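Local coordinates for protein regulator of nonsense transcripts 2 (Homo sapiens, PDB 4CEK) that takes part in nonsense-mediated mRNA decay and has three MIF4G domains, the second of which, an all-helical unit, probably serves as a structural scaffold, at residues K136-F141 / A177-C182; S192-D197 / N214-F219; F229-T234 / F265-S270; M252-L257 / E279-K284. All coordinates share one frame; numbering follows the deposited sequence.

Contact 1: K136-F141 / A177-C182; sequences KAAMDF and ATLHPC
Ala138 and Leu179 mark the closest backbone approach between 136-141, a run within helix 131-144, and 177-182, at the C-terminal part of helix 169-179; their CA atoms lie 6.7 Å apart. No hydrogen bond crosses the contact, and the meeting is made by apolar side-chain groups. Ala138 points its methyl at the partner helix and receives two residues. Thr178 CG2 stands 4.1 Å from Ala138 CB, and Leu179 CD2 lies 4.0 Å from the carbonyl oxygen Ala138 O, with Ala138 CB only slightly farther off. Thr178 turns its methyl rather than its hydroxyl to the alanine: CG2 is anti to the backbone N, while OG1 (chi1 -61°) sits beside that N and is bonded back to Arg174 O, one turn earlier. The two branches of Leu179 divide the work, CD2 taking the alanine and Leu179 CD1 approaching the ring obliquely, 4.5 Å from Phe141 CD1, a loose contact. All four touching residues are buried. Leu154 of helix 148-159 packs on both Phe141 and Leu179, and Leu21 and Leu24 of the N-terminal region cover Thr178 and Leu179, while Phe121 of helix 110-124 lies against Ala137, so two further helices and an N-terminal loop border the pair.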
loop_
_atom_site.group_PDB
_atom_site.type_symbol
_atom_site.label_atom_id
_atom_site.label_comp_id
_atom_site.label_asym_id
_atom_site.label_seq_id
_atom_site.Cartn_x
_atom_site.Cartn_y
_atom_site.Cartn_z
ATOM N N LYS A 136 -3.596 -0.851 -18.947
ATOM C CA LYS A 136 -4.009 0.145 -19.956
ATOM C C LYS A 136 -3.894 1.565 -19.423
ATOM O O LYS A 136 -3.409 2.471 -20.117
ATOM C CB LYS A 136 -5.445 -0.101 -20.444
ATOM C CG LYS A 136 -5.538 -1.107 -21.582
ATOM C CD LYS A 136 -6.976 -1.567 -21.847
ATOM C CE LYS A 136 -7.043 -2.663 -22.915
ATOM N NZ LYS A 136 -7.898 -3.818 -22.508
ATOM N N ALA A 137 -4.357 1.750 -18.194
ATOM C CA ALA A 137 -4.303 3.050 -17.529
ATOM C C ALA A 137 -2.864 3.573 -17.452
ATOM O O ALA A 137 -2.607 4.772 -17.656
ATOM C CB ALA A 137 -4.928 2.953 -16.138
ATOM N N ALA A 138 -1.937 2.666 -17.161
ATOM C CA ALA A 138 -0.526 2.980 -17.146
ATOM C C ALA A 138 -0.012 3.410 -18.531
ATOM O O ALA A 138 0.778 4.349 -18.630
ATOM C CB ALA A 138 0.276 1.791 -16.639
ATOM N N MET A 139 -0.422 2.723 -19.592
ATOM C CA MET A 139 0.040 3.088 -20.943
ATOM C C MET A 139 -0.531 4.446 -21.320
ATOM O O MET A 139 0.186 5.324 -21.801
ATOM C CB MET A 139 -0.319 2.009 -21.961
ATOM C CG MET A 139 0.592 0.786 -21.887
ATOM S SD MET A 139 0.175 -0.660 -22.919
ATOM C CE MET A 139 -1.368 -1.217 -22.211
ATOM N N ASP A 140 -1.812 4.636 -21.035
ATOM C CA ASP A 140 -2.494 5.894 -21.316
ATOM C C ASP A 140 -1.815 7.076 -20.614
ATOM O O ASP A 140 -1.579 8.123 -21.217
ATOM C CB ASP A 140 -3.978 5.775 -20.907
ATOM C CG ASP A 140 -4.799 6.993 -21.260
ATOM O OD1 ASP A 140 -4.335 7.807 -22.090
ATOM O OD2 ASP A 140 -5.929 7.140 -20.719
ATOM N N PHE A 141 -1.508 6.914 -19.334
ATOM C CA PHE A 141 -0.891 7.992 -18.558
ATOM C C PHE A 141 0.521 8.282 -19.070
ATOM O O PHE A 141 0.920 9.424 -19.251
ATOM C CB PHE A 141 -0.833 7.617 -17.071
ATOM C CG PHE A 141 -0.362 8.724 -16.213
ATOM C CD1 PHE A 141 0.979 8.911 -16.011
ATOM C CD2 PHE A 141 -1.257 9.641 -15.689
ATOM C CE1 PHE A 141 1.444 9.986 -15.255
ATOM C CE2 PHE A 141 -0.803 10.719 -14.940
ATOM C CZ PHE A 141 0.561 10.880 -14.714
ATOM N N ALA A 177 4.015 0.368 -9.548
ATOM C CA ALA A 177 5.212 -0.420 -9.832
ATOM C C ALA A 177 5.478 -0.502 -11.334
ATOM O O ALA A 177 6.615 -0.708 -11.774
ATOM C CB ALA A 177 5.075 -1.807 -9.246
ATOM N N THR A 178 4.421 -0.387 -12.117
ATOM C CA THR A 178 4.541 -0.450 -13.574
ATOM C C THR A 178 5.121 0.874 -14.139
ATOM O O THR A 178 5.892 0.869 -15.081
ATOM C CB THR A 178 3.178 -0.762 -14.220
ATOM O OG1 THR A 178 2.713 -2.045 -13.765
ATOM C CG2 THR A 178 3.307 -0.787 -15.716
ATOM N N LEU A 179 4.745 1.989 -13.529
ATOM C CA LEU A 179 5.278 3.283 -13.863
ATOM C C LEU A 179 6.718 3.510 -13.387
ATOM O O LEU A 179 7.460 4.275 -13.992
ATOM C CB LEU A 179 4.355 4.371 -13.293
ATOM C CG LEU A 179 2.970 4.401 -13.953
ATOM C CD1 LEU A 179 2.075 5.472 -13.333
ATOM C CD2 LEU A 179 3.139 4.635 -15.444
ATOM N N HIS A 180 7.123 2.835 -12.325
ATOM C CA HIS A 180 8.359 3.186 -11.609
ATOM C C HIS A 180 9.618 3.202 -12.441
ATOM O O HIS A 180 10.470 4.081 -12.262
ATOM C CB HIS A 180 8.533 2.243 -10.418
ATOM C CG HIS A 180 9.828 2.416 -9.677
ATOM N ND1 HIS A 180 10.079 3.483 -8.894
ATOM C CD2 HIS A 180 10.956 1.608 -9.619
ATOM C CE1 HIS A 180 11.296 3.356 -8.346
ATOM N NE2 HIS A 180 11.836 2.209 -8.793
ATOM N N PRO A 181 9.776 2.230 -13.353
ATOM C CA PRO A 181 11.008 2.204 -14.141
ATOM C C PRO A 181 11.207 3.395 -15.102
ATOM O O PRO A 181 12.319 3.579 -15.591
ATOM C CB PRO A 181 10.884 0.882 -14.925
ATOM C CG PRO A 181 10.015 0.028 -14.047
ATOM C CD PRO A 181 8.974 1.013 -13.591
ATOM N N CYS A 182 10.176 4.196 -15.360
ATOM C CA CYS A 182 10.334 5.360 -16.199
ATOM C C CYS A 182 9.723 6.661 -15.656
ATOM O O CYS A 182 9.656 7.648 -16.362
ATOM C CB CYS A 182 9.765 5.044 -17.564
ATOM S SG CYS A 182 7.987 4.992 -17.543
#

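Contact 2: S192-D197 / N214-F219; sequences SMLRGD and NKTVRF
Leu194 lays its CD1 methyl over one face of the Phe219 ring, 4.3 Å from the centroid and 23° off the ring normal, a CH-pi contact displaced toward the CG side of the ring. The nearest ring atom, Phe219 CG, is 3.9 Å from Leu194 CD1, and the second methyl, CD2, touches the beta carbon and one ortho carbon of the same phenylalanine. Beside this apolar patch Thr216 puts its CG2 methyl near the Leu194 carbonyl oxygen. Its hydroxyl, on the other branch (chi1 -66°), faces Asp197, whose carboxylate is swung across with CG anti to the backbone N. A water joins the polar groups: it donates to Asp197 OD2 at 2.6 Å, accepts from Lys215 NZ at 2.8 Å and is hydrogen-bonded to Thr216 OG1 at 2.6 Å. The water thereby links a carboxylate and an ammonium group that do not meet directly. In the next shell His201 NE2 is hydrogen-bonded to Thr216 OG1, and Phe159 makes a cation-pi contact with Lys215 while packing on Leu194 and Asp197. The carboxylate of Asp88 lies close to that of Asp197, which would probably raise the proton affinity of one of them. The helix segments run roughly antiparallel, at 137° with axes 9.9 Å apart, an inclined pairing of successive helices 185-203 and 210-225 consistent with the helical-hairpin architecture of MIF4G domains.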
loop_
_atom_site.group_PDB
_atom_site.type_symbol
_atom_site.label_atom_id
_atom_site.label_comp_id
_atom_site.label_asym_id
_atom_site.label_seq_id
_atom_site.Cartn_x
_atom_site.Cartn_y
_atom_site.Cartn_z
ATOM N N SER A 192 6.450 7.845 0.595
ATOM C CA SER A 192 6.730 8.836 1.594
ATOM C C SER A 192 5.487 9.259 2.317
ATOM O O SER A 192 5.479 9.402 3.544
ATOM C CB SER A 192 7.369 10.055 0.958
ATOM O OG SER A 192 7.479 11.065 1.948
ATOM N N MET A 193 4.427 9.465 1.564
ATOM C CA MET A 193 3.116 9.793 2.159
ATOM C C MET A 193 2.588 8.645 3.056
ATOM O O MET A 193 2.037 8.884 4.132
ATOM C CB MET A 193 2.108 10.092 1.040
ATOM C CG MET A 193 2.375 11.393 0.279
ATOM S SD MET A 193 1.040 11.776 -0.880
ATOM C CE MET A 193 1.460 10.664 -2.213
ATOM N N LEU A 194 2.768 7.402 2.602
ATOM C CA LEU A 194 2.223 6.243 3.276
ATOM C C LEU A 194 3.011 6.026 4.552
ATOM O O LEU A 194 2.417 5.815 5.599
ATOM C CB LEU A 194 2.260 5.015 2.363
ATOM C CG LEU A 194 1.147 4.908 1.313
ATOM C CD1 LEU A 194 1.360 3.707 0.383
ATOM C CD2 LEU A 194 -0.204 4.783 1.990
ATOM N N ARG A 195 4.336 6.150 4.495
ATOM C CA ARG A 195 5.175 6.134 5.702
ATOM C C ARG A 195 4.780 7.149 6.769
ATOM O O ARG A 195 4.757 6.814 7.956
ATOM C CB ARG A 195 6.652 6.408 5.378
ATOM C CG ARG A 195 7.428 5.200 4.901
ATOM C CD ARG A 195 8.936 5.384 5.087
ATOM N NE ARG A 195 9.372 6.659 4.513
ATOM C CZ ARG A 195 9.661 6.871 3.233
ATOM N NH1 ARG A 195 9.604 5.878 2.331
ATOM N NH2 ARG A 195 10.021 8.094 2.869
ATOM N N GLY A 196 4.568 8.401 6.364
ATOM C CA GLY A 196 4.190 9.466 7.301
ATOM C C GLY A 196 2.841 9.210 7.952
ATOM O O GLY A 196 2.673 9.398 9.148
ATOM N N ASP A 197 1.894 8.702 7.187
ATOM C CA ASP A 197 0.561 8.390 7.735
ATOM C C ASP A 197 0.648 7.187 8.690
ATOM O O ASP A 197 0.019 7.186 9.767
ATOM C CB ASP A 197 -0.387 8.130 6.593
ATOM C CG ASP A 197 -1.807 8.403 6.941
ATOM O OD1 ASP A 197 -2.077 9.066 7.942
ATOM O OD2 ASP A 197 -2.666 7.902 6.217
ATOM N N ASN A 214 -6.111 0.432 8.836
ATOM C CA ASN A 214 -5.990 -0.807 8.061
ATOM C C ASN A 214 -5.858 -0.556 6.543
ATOM O O ASN A 214 -5.129 -1.273 5.884
ATOM C CB ASN A 214 -7.163 -1.765 8.385
ATOM C CG ASN A 214 -7.034 -2.450 9.771
ATOM O OD1 ASN A 214 -5.941 -2.544 10.367
ATOM N ND2 ASN A 214 -8.171 -2.946 10.281
ATOM N N LYS A 215 -6.515 0.482 6.006
ATOM C CA LYS A 215 -6.290 0.911 4.636
ATOM C C LYS A 215 -4.813 1.283 4.440
ATOM O O LYS A 215 -4.184 0.816 3.488
ATOM C CB LYS A 215 -7.143 2.141 4.273
ATOM C CG LYS A 215 -7.012 2.595 2.802
ATOM C CD LYS A 215 -7.113 4.115 2.571
ATOM C CE LYS A 215 -5.892 4.886 3.075
ATOM N NZ LYS A 215 -4.843 5.291 2.073
ATOM N N THR A 216 -4.265 2.124 5.319
ATOM C CA THR A 216 -2.870 2.535 5.181
ATOM C C THR A 216 -1.969 1.314 5.189
ATOM O O THR A 216 -1.110 1.179 4.333
ATOM C CB THR A 216 -2.419 3.485 6.303
ATOM O OG1 THR A 216 -3.125 4.721 6.215
ATOM C CG2 THR A 216 -0.951 3.767 6.202
ATOM N N VAL A 217 -2.172 0.427 6.163
ATOM C CA VAL A 217 -1.307 -0.732 6.340
ATOM C C VAL A 217 -1.489 -1.715 5.205
ATOM O O VAL A 217 -0.505 -2.284 4.753
ATOM C CB VAL A 217 -1.521 -1.413 7.723
ATOM C CG1 VAL A 217 -1.170 -2.884 7.663
ATOM C CG2 VAL A 217 -0.690 -0.728 8.792
ATOM N N ARG A 218 -2.707 -1.892 4.697
ATOM C CA ARG A 218 -2.902 -2.754 3.507
ATOM C C ARG A 218 -2.185 -2.229 2.253
ATOM O O ARG A 218 -1.591 -3.015 1.505
ATOM C CB ARG A 218 -4.387 -2.949 3.174
ATOM C CG ARG A 218 -5.133 -3.843 4.160
ATOM C CD ARG A 218 -6.521 -4.185 3.656
ATOM N NE ARG A 218 -7.492 -4.238 4.750
ATOM C CZ ARG A 218 -7.884 -5.347 5.385
ATOM N NH1 ARG A 218 -7.389 -6.542 5.052
ATOM N NH2 ARG A 218 -8.774 -5.255 6.374
ATOM N N PHE A 219 -2.224 -0.911 2.052
ATOM C CA PHE A 219 -1.567 -0.269 0.898
ATOM C C PHE A 219 -0.067 -0.496 0.991
ATOM O O PHE A 219 0.517 -0.972 0.060
ATOM C CB PHE A 219 -1.910 1.234 0.834
ATOM C CG PHE A 219 -1.974 1.819 -0.573
ATOM C CD1 PHE A 219 -1.382 1.173 -1.682
ATOM C CD2 PHE A 219 -2.654 3.035 -0.798
ATOM C CE1 PHE A 219 -1.451 1.718 -2.955
ATOM C CE2 PHE A 219 -2.700 3.594 -2.082
ATOM C CZ PHE A 219 -2.103 2.932 -3.160
HETATM O O HOH W 1 -3.309 6.333 4.186
#

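Contact 3: F229-T234 / F265-S270; sequences FTKNDT and FRSPES
Lys231 spans the gap to 265-270 with its aliphatic chain, which lies along Ser270 and reaches Ser267. The chain runs extended as far as CE, bending only at the last torsion, chi4 86°. CB, CG and CD lie along Ser270, and CE goes on to Ser267: Lys231 CD lies 3.3 Å from Ser270 OG and 4.1 Å from Glu269 CB, and Lys231 CE comes 3.5 Å from Ser267 CB. The bend carries Lys231 NZ to 4.5 Å from Glu269 OE2, beyond a salt bridge, so any attraction there is probably weak. Both serine hydroxyls are engaged by helix 247-266: Ser267 OG with Phe263 O and Ser270 OG with Leu264 O. Ser270 holds OG between its backbone N and carbonyl carbon (chi1 38°), a position consistent with its bond to Leu264 O. In 229-234 the start of helix 231-243 is fixed by a capping box. Asp233 N donates to Thr230 OG1 at 3.1 Å, and Thr230 N donates to the anti lone pair of Asp233 OD2 at 3.2 Å in a nearly straight bond of 167°. Lys231 thus lies in the first turn of helix 231-243, against the bend between helices 247-266 and 268-287, with Phe263 and Leu264 also against its side chain, while Phe229 just before the capped turn packs on helices 185-203 and 210-225.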
loop_
_atom_site.group_PDB
_atom_site.type_symbol
_atom_site.label_atom_id
_atom_site.label_comp_id
_atom_site.label_asym_id
_atom_site.label_seq_id
_atom_site.Cartn_x
_atom_site.Cartn_y
_atom_site.Cartn_z
ATOM N N PHE A 229 8.028 -0.833 -1.508
ATOM C CA PHE A 229 8.666 -0.800 -0.183
ATOM C C PHE A 229 9.594 -1.977 -0.161
ATOM O O PHE A 229 9.273 -3.003 -0.747
ATOM C CB PHE A 229 7.668 -0.957 0.937
ATOM C CG PHE A 229 6.942 0.295 1.260
ATOM C CD1 PHE A 229 7.453 1.195 2.179
ATOM C CD2 PHE A 229 5.749 0.600 0.637
ATOM C CE1 PHE A 229 6.772 2.361 2.481
ATOM C CE2 PHE A 229 5.071 1.778 0.930
ATOM C CZ PHE A 229 5.579 2.645 1.860
ATOM N N THR A 230 10.770 -1.818 0.441
ATOM C CA THR A 230 11.722 -2.905 0.541
ATOM C C THR A 230 11.286 -3.711 1.750
ATOM O O THR A 230 10.490 -3.214 2.579
ATOM C CB THR A 230 13.173 -2.405 0.797
ATOM O OG1 THR A 230 13.161 -1.615 1.973
ATOM C CG2 THR A 230 13.773 -1.590 -0.400
ATOM N N LYS A 231 11.829 -4.927 1.863
ATOM C CA LYS A 231 11.538 -5.846 2.982
ATOM C C LYS A 231 11.927 -5.203 4.276
ATOM O O LYS A 231 11.186 -5.256 5.274
ATOM C CB LYS A 231 12.290 -7.158 2.799
ATOM C CG LYS A 231 11.701 -7.972 1.654
ATOM C CD LYS A 231 12.627 -9.060 1.113
ATOM C CE LYS A 231 11.959 -9.757 -0.060
ATOM N NZ LYS A 231 12.219 -9.005 -1.331
ATOM N N ASN A 232 13.080 -4.552 4.246
ATOM C CA ASN A 232 13.609 -3.841 5.415
ATOM C C ASN A 232 12.689 -2.711 5.851
ATOM O O ASN A 232 12.476 -2.546 7.034
ATOM C CB ASN A 232 15.013 -3.327 5.100
ATOM C CG ASN A 232 15.753 -2.848 6.333
ATOM O OD1 ASN A 232 15.997 -3.624 7.234
ATOM N ND2 ASN A 232 16.154 -1.571 6.353
ATOM N N ASP A 233 12.121 -1.947 4.914
ATOM C CA ASP A 233 11.105 -0.905 5.237
ATOM C C ASP A 233 9.922 -1.436 6.014
ATOM O O ASP A 233 9.481 -0.873 7.028
ATOM C CB ASP A 233 10.448 -0.358 3.960
ATOM C CG ASP A 233 11.170 0.811 3.347
ATOM O OD1 ASP A 233 11.602 1.709 4.109
ATOM O OD2 ASP A 233 11.251 0.842 2.090
ATOM N N THR A 234 9.324 -2.487 5.466
ATOM C CA THR A 234 8.115 -3.027 6.027
ATOM C C THR A 234 8.385 -3.832 7.316
ATOM O O THR A 234 7.557 -3.841 8.212
ATOM C CB THR A 234 7.424 -3.878 4.970
ATOM O OG1 THR A 234 7.245 -3.053 3.803
ATOM C CG2 THR A 234 6.070 -4.433 5.510
ATOM N N PHE A 265 7.890 -13.918 4.754
ATOM C CA PHE A 265 8.332 -15.162 5.406
ATOM C C PHE A 265 8.971 -16.083 4.358
ATOM O O PHE A 265 9.989 -16.667 4.595
ATOM C CB PHE A 265 7.161 -15.847 6.147
ATOM C CG PHE A 265 7.559 -17.059 6.931
ATOM C CD1 PHE A 265 8.038 -16.938 8.209
ATOM C CD2 PHE A 265 7.454 -18.319 6.382
ATOM C CE1 PHE A 265 8.421 -18.060 8.947
ATOM C CE2 PHE A 265 7.826 -19.456 7.116
ATOM C CZ PHE A 265 8.320 -19.320 8.400
ATOM N N ARG A 266 8.393 -16.160 3.178
ATOM C CA ARG A 266 8.902 -17.063 2.153
ATOM C C ARG A 266 10.179 -16.576 1.433
ATOM O O ARG A 266 11.009 -17.378 1.011
ATOM C CB ARG A 266 7.780 -17.381 1.165
ATOM C CG ARG A 266 6.695 -18.205 1.830
ATOM C CD ARG A 266 5.478 -18.381 0.961
ATOM N NE ARG A 266 4.444 -19.109 1.697
ATOM C CZ ARG A 266 3.204 -19.356 1.258
ATOM N NH1 ARG A 266 2.796 -18.924 0.064
ATOM N NH2 ARG A 266 2.362 -20.024 2.039
ATOM N N SER A 267 10.342 -15.268 1.314
ATOM C CA SER A 267 11.509 -14.691 0.667
ATOM C C SER A 267 12.765 -14.958 1.496
ATOM O O SER A 267 12.787 -14.697 2.699
ATOM C CB SER A 267 11.283 -13.183 0.467
ATOM O OG SER A 267 10.134 -12.959 -0.343
ATOM N N PRO A 268 13.820 -15.495 0.872
ATOM C CA PRO A 268 15.013 -15.877 1.648
ATOM C C PRO A 268 15.699 -14.718 2.374
ATOM O O PRO A 268 16.210 -14.887 3.476
ATOM C CB PRO A 268 15.956 -16.462 0.595
ATOM C CG PRO A 268 15.348 -16.179 -0.732
ATOM C CD PRO A 268 13.894 -15.940 -0.523
ATOM N N GLU A 269 15.675 -13.544 1.752
ATOM C CA GLU A 269 16.299 -12.348 2.304
ATOM C C GLU A 269 15.692 -11.966 3.636
ATOM O O GLU A 269 16.403 -11.513 4.548
ATOM C CB GLU A 269 16.130 -11.177 1.335
ATOM C CG GLU A 269 16.761 -11.404 -0.035
ATOM C CD GLU A 269 15.799 -11.962 -1.081
ATOM O OE1 GLU A 269 15.017 -12.904 -0.787
ATOM O OE2 GLU A 269 15.850 -11.466 -2.224
ATOM N N SER A 270 14.370 -12.138 3.731
ATOM C CA SER A 270 13.583 -11.664 4.880
ATOM C C SER A 270 13.099 -12.755 5.813
ATOM O O SER A 270 12.602 -12.433 6.896
ATOM C CB SER A 270 12.363 -10.877 4.380
ATOM O OG SER A 270 11.837 -11.487 3.231
#

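Contact 4: M252-L257 / E279-K284; sequences MACTLL and EQMMRK
Cys254 and Leu257, on one side of helix 247-266, meet Met281 of helix 268-287, packing successive helices of the MIF4G domain together in a small, wholly buried contact. Ahead of them Ala253 points its methyl toward the partner without touching it. Cys254 follows, its SG standing 4.4 Å from Met281 CE, a loose approach to the end of the methionine. One turn of helix after Ala253, Leu257 makes the main contact: its CD1 methyl lies 3.5 Å from Met281 SD and 3.8 Å from Met281 CE, the two side chains reaching toward each other tip to tip. Met281 has CG anti to the carbonyl carbon (chi1 -66°) and is extended to its sulfur, then bends at chi3 (58°), which turns the methyl toward Cys254 while the sulfur remains against Leu257. Around them Met297 and Val298 of helix 292-305 touch Cys254 and Met281 respectively, and Leu241 and Leu242 of helix 231-243 border Ala253 and Met281. No hydrogen bond or charge pair crosses between the segments. The adhesion probably rests on dispersion between sulfur and methyl groups and on burial of apolar surface, with the long methionine spanning the distance between helices whose backbones do not come close here.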
loop_
_atom_site.group_PDB
_atom_site.type_symbol
_atom_site.label_atom_id
_atom_site.label_comp_id
_atom_site.label_asym_id
_atom_site.label_seq_id
_atom_site.Cartn_x
_atom_site.Cartn_y
_atom_site.Cartn_z
ATOM N N MET A 252 -3.281 -3.504 13.393
ATOM C CA MET A 252 -2.469 -3.004 12.260
ATOM C C MET A 252 -1.436 -4.046 11.887
ATOM O O MET A 252 -1.260 -4.357 10.718
ATOM C CB MET A 252 -1.784 -1.674 12.611
ATOM C CG MET A 252 -2.753 -0.507 12.873
ATOM S SD MET A 252 -1.880 0.983 13.446
ATOM C CE MET A 252 -0.833 1.252 12.021
ATOM N N ALA A 253 -0.774 -4.600 12.891
ATOM C CA ALA A 253 0.212 -5.672 12.688
ATOM C C ALA A 253 -0.341 -6.889 11.951
ATOM O O ALA A 253 0.349 -7.455 11.084
ATOM C CB ALA A 253 0.763 -6.147 14.022
ATOM N N CYS A 254 -1.538 -7.317 12.351
ATOM C CA CYS A 254 -2.163 -8.539 11.858
ATOM C C CYS A 254 -2.678 -8.304 10.470
ATOM O O CYS A 254 -2.536 -9.181 9.597
ATOM C CB CYS A 254 -3.305 -9.053 12.811
ATOM S SG CYS A 254 -2.680 -9.667 14.436
ATOM N N THR A 255 -3.267 -7.127 10.237
ATOM C CA THR A 255 -3.567 -6.678 8.851
ATOM C C THR A 255 -2.312 -6.659 7.961
ATOM O O THR A 255 -2.318 -7.205 6.844
ATOM C CB THR A 255 -4.188 -5.307 8.824
ATOM O OG1 THR A 255 -5.257 -5.262 9.778
ATOM C CG2 THR A 255 -4.708 -4.999 7.407
ATOM N N LEU A 256 -1.220 -6.086 8.468
ATOM C CA LEU A 256 0.007 -6.042 7.677
ATOM C C LEU A 256 0.414 -7.444 7.303
ATOM O O LEU A 256 0.715 -7.711 6.128
ATOM C CB LEU A 256 1.163 -5.340 8.433
ATOM C CG LEU A 256 2.511 -5.138 7.713
ATOM C CD1 LEU A 256 2.273 -4.378 6.406
ATOM C CD2 LEU A 256 3.462 -4.362 8.598
ATOM N N LEU A 257 0.432 -8.350 8.282
ATOM C CA LEU A 257 0.900 -9.740 8.013
ATOM C C LEU A 257 -0.043 -10.557 7.096
ATOM O O LEU A 257 0.407 -11.365 6.300
ATOM C CB LEU A 257 1.181 -10.490 9.322
ATOM C CG LEU A 257 2.321 -9.960 10.194
ATOM C CD1 LEU A 257 2.230 -10.443 11.668
ATOM C CD2 LEU A 257 3.604 -10.387 9.527
ATOM N N GLU A 279 7.665 -15.121 16.059
ATOM C CA GLU A 279 7.853 -15.786 17.358
ATOM C C GLU A 279 7.816 -14.802 18.502
ATOM O O GLU A 279 7.315 -15.145 19.562
ATOM C CB GLU A 279 9.156 -16.602 17.427
ATOM C CG GLU A 279 9.271 -17.734 16.418
ATOM C CD GLU A 279 8.240 -18.867 16.587
ATOM O OE1 GLU A 279 7.920 -19.256 17.737
ATOM O OE2 GLU A 279 7.759 -19.387 15.543
ATOM N N GLN A 280 8.292 -13.572 18.317
ATOM C CA GLN A 280 8.124 -12.577 19.397
ATOM C C GLN A 280 6.674 -12.187 19.641
ATOM O O GLN A 280 6.303 -11.842 20.768
ATOM C CB GLN A 280 8.887 -11.292 19.124
ATOM C CG GLN A 280 10.398 -11.418 19.176
ATOM C CD GLN A 280 11.082 -10.115 18.767
ATOM O OE1 GLN A 280 10.479 -9.031 18.845
ATOM N NE2 GLN A 280 12.334 -10.215 18.320
ATOM N N MET A 281 5.855 -12.179 18.587
ATOM C CA MET A 281 4.412 -11.891 18.758
ATOM C C MET A 281 3.725 -13.002 19.523
ATOM O O MET A 281 2.931 -12.719 20.381
ATOM C CB MET A 281 3.699 -11.759 17.448
ATOM C CG MET A 281 4.113 -10.581 16.629
ATOM S SD MET A 281 3.275 -10.575 15.014
ATOM C CE MET A 281 1.531 -10.551 15.432
ATOM N N MET A 282 4.034 -14.255 19.183
ATOM C CA MET A 282 3.489 -15.418 19.874
ATOM C C MET A 282 3.952 -15.468 21.327
ATOM O O MET A 282 3.128 -15.603 22.236
ATOM C CB MET A 282 3.857 -16.699 19.152
ATOM C CG MET A 282 3.038 -16.880 17.885
ATOM S SD MET A 282 1.257 -17.177 18.088
ATOM C CE MET A 282 1.314 -18.972 18.035
ATOM N N ARG A 283 5.250 -15.285 21.553
ATOM C CA ARG A 283 5.745 -15.152 22.929
ATOM C C ARG A 283 5.005 -14.060 23.713
ATOM O O ARG A 283 4.699 -14.251 24.885
ATOM C CB ARG A 283 7.265 -14.934 22.959
ATOM C CG ARG A 283 8.059 -16.184 22.588
ATOM C CD ARG A 283 9.567 -15.951 22.686
ATOM N NE ARG A 283 10.325 -17.185 22.941
ATOM C CZ ARG A 283 10.725 -18.059 22.008
ATOM N NH1 ARG A 283 10.434 -17.877 20.719
ATOM N NH2 ARG A 283 11.425 -19.138 22.368
ATOM N N LYS A 284 4.678 -12.946 23.060
ATOM C CA LYS A 284 4.026 -11.801 23.722
ATOM C C LYS A 284 2.555 -11.987 24.037
ATOM O O LYS A 284 2.081 -11.365 24.951
ATOM C CB LYS A 284 4.110 -10.548 22.840
ATOM C CG LYS A 284 5.404 -9.747 22.905
ATOM C CD LYS A 284 5.241 -8.410 22.173
ATOM C CE LYS A 284 6.575 -7.734 21.905
ATOM N NZ LYS A 284 7.227 -7.245 23.156
#

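Following the chain, contact 1 closes first, joining helix 131-144 to helix 169-179 over a loop of 35 residues. Contact 2 follows in series, closing a shorter loop between helices 185-203 and 210-225; their centres lie about 21 Å apart and the two contacts do not touch. Contact 3 opens next and crosses contact 4: 252-257 falls inside the loop closed by 229-234 and 265-270, whereas 279-284 lies beyond it. Both draw on helices 247-266 and 268-287. Contacts 2, 3 and 4 touch one another: Arg195 and Leu194 pack on Phe229, Val217 on Leu256, and Thr234 on Leu256. Contacts 1 and 4 lie on opposite sides of the chain's centre, about 34 Å apart between centres.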